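Local coordinates for novel Thermotoga maritima enzyme TM1112 (Thermotoga maritima, PDB 1O5U), which is of unknown function but belongs to the cupin family, in a branch related to EutQ, and is probably an enzyme, at residues 22-25 against 26-30. Sequence-based numbering, arbitrary orientation.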
loop_
_atom_site.group_PDB
_atom_site.type_symbol
_atom_site.label_atom_id
_atom_site.label_comp_id
_atom_site.label_asym_id
_atom_site.label_seq_id
_atom_site.Cartn_x
_atom_site.Cartn_y
_atom_site.Cartn_z
ATOM N N PRO A 22 -9.886 -14.696 1.569
ATOM C CA PRO A 22 -10.130 -14.904 0.151
ATOM C C PRO A 22 -11.429 -14.266 -0.327
ATOM O O PRO A 22 -11.461 -13.686 -1.394
ATOM C CB PRO A 22 -10.147 -16.399 0.022
ATOM C CG PRO A 22 -9.355 -16.868 1.140
ATOM C CD PRO A 22 -9.578 -15.946 2.276
ATOM N N GLU A 23 -12.491 -14.322 0.474
ATOM C CA GLU A 23 -13.747 -13.740 0.034
ATOM C C GLU A 23 -13.664 -12.216 -0.095
ATOM O O GLU A 23 -14.189 -11.672 -1.044
ATOM C CB GLU A 23 -14.916 -14.191 0.925
ATOM C CG GLU A 23 -16.268 -13.751 0.400
ATOM C CD GLU A 23 -16.666 -14.413 -0.910
ATOM O OE1 GLU A 23 -16.113 -15.474 -1.284
ATOM O OE2 GLU A 23 -17.566 -13.864 -1.553
ATOM N N LYS A 24 -13.014 -11.539 0.844
ATOM C CA LYS A 24 -12.918 -10.105 0.807
ATOM C C LYS A 24 -12.147 -9.698 -0.409
ATOM O O LYS A 24 -12.522 -8.811 -1.162
ATOM C CB LYS A 24 -12.170 -9.569 2.036
ATOM C CG LYS A 24 -11.996 -8.045 1.974
ATOM C CD LYS A 24 -11.369 -7.557 3.263
ATOM C CE LYS A 24 -11.825 -6.177 3.692
ATOM N NZ LYS A 24 -11.832 -6.181 5.168
ATOM N N LEU A 25 -11.043 -10.380 -0.609
ATOM C CA LEU A 25 -10.244 -10.142 -1.748
ATOM C C LEU A 25 -11.037 -10.394 -3.022
ATOM O O LEU A 25 -11.030 -9.597 -3.935
ATOM C CB LEU A 25 -9.048 -11.083 -1.633
ATOM C CG LEU A 25 -7.868 -10.692 -2.430
ATOM C CD1 LEU A 25 -7.422 -9.307 -2.032
ATOM C CD2 LEU A 25 -6.785 -11.752 -2.214
ATOM N N LYS A 26 -11.798 -11.487 -3.046
ATOM C CA LYS A 26 -12.599 -11.818 -4.201
ATOM C C LYS A 26 -13.653 -10.754 -4.506
ATOM O O LYS A 26 -13.823 -10.338 -5.672
ATOM C CB LYS A 26 -13.244 -13.195 -3.996
ATOM C CG LYS A 26 -14.178 -13.637 -5.060
ATOM C CD LYS A 26 -14.670 -15.046 -4.744
ATOM C CE LYS A 26 -15.628 -15.549 -5.788
ATOM N NZ LYS A 26 -16.205 -16.901 -5.420
ATOM N N GLU A 27 -14.377 -10.324 -3.466
ATOM C CA GLU A 27 -15.449 -9.362 -3.620
ATOM C C GLU A 27 -14.985 -7.950 -3.988
ATOM O O GLU A 27 -15.773 -7.156 -4.499
ATOM C CB GLU A 27 -16.294 -9.344 -2.338
ATOM C CG GLU A 27 -16.972 -10.680 -2.120
ATOM C CD GLU A 27 -18.049 -10.662 -1.056
ATOM O OE1 GLU A 27 -18.359 -9.574 -0.577
ATOM O OE2 GLU A 27 -18.556 -11.753 -0.710
ATOM N N LEU A 28 -13.714 -7.638 -3.720
ATOM C CA LEU A 28 -13.143 -6.347 -4.125
ATOM C C LEU A 28 -12.704 -6.379 -5.614
ATOM O O LEU A 28 -12.473 -5.327 -6.215
ATOM C CB LEU A 28 -11.935 -5.989 -3.242
ATOM C CG LEU A 28 -12.128 -5.509 -1.794
ATOM C CD1 LEU A 28 -10.808 -5.292 -1.114
ATOM C CD2 LEU A 28 -12.960 -4.268 -1.699
ATOM N N SER A 29 -12.560 -7.578 -6.174
ATOM C CA SER A 29 -12.105 -7.762 -7.551
ATOM C C SER A 29 -10.812 -6.966 -7.752
ATOM O O SER A 29 -10.661 -6.213 -8.707
ATOM C CB SER A 29 -13.170 -7.328 -8.559
ATOM O OG SER A 29 -14.194 -8.329 -8.716
ATOM N N VAL A 30 -9.870 -7.135 -6.835
ATOM C CA VAL A 30 -8.627 -6.369 -6.932
ATOM C C VAL A 30 -7.841 -6.689 -8.209
ATOM O O VAL A 30 -7.032 -5.881 -8.658
ATOM C CB VAL A 30 -7.741 -6.473 -5.632
ATOM C CG1 VAL A 30 -8.606 -6.326 -4.372
ATOM C CG2 VAL A 30 -6.960 -7.720 -5.647
HETATM O O HOH W 1 -9.580 -9.906 -6.078
#
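Glu-23 and Glu-27, one helical turn apart, bring their carboxylates to within 2.5 Å between Glu-23 OE2 and Glu-27 OE2. At this separation one of the two acids is probably protonated, and the two planes stand 85° apart. The torsions explain the meeting: Glu-23 swings CG beside its own carbonyl carbon and then bends at chi2, whereas Glu-27 sets CG beside its backbone N (chi1 -64°), back toward Glu-23, and runs extended from there. The other oxygen, Glu-23 OE1, lies 4.4 Å from Lys-26 NZ, too far for a salt bridge, so any attraction is probably weak.

Underneath, the backbone follows the i to i+4 pattern of an alpha-helix: Lys-26 N donates to Pro-22 O at 2.8 Å, and Glu-27 N to Glu-23 O with an N-H...O angle of 163°. This helix, 22-28, links strands 16-18 and 35-38 of a cupin fold otherwise built of antiparallel sheets. Ser-29, with positive phi, is the first residue to leave helical phi/psi; its N bonds to Lys-26 O at 3.1 Å and weakly to Leu-25 O. A water donates to Leu-25 O at 2.6 Å and weakly accepts from Val-30 N.

Across the helix end, Leu-25 CD1 sits 4.0 Å from both Val-30 CG1 and Val-30 CG2, the side chains crossing at about a right angle. Tyr-54 of strand 51-55 touches both residues, while Leu-77 touches Lys-24 and Leu-28; Lys-24 NZ forms a salt bridge with Glu-18.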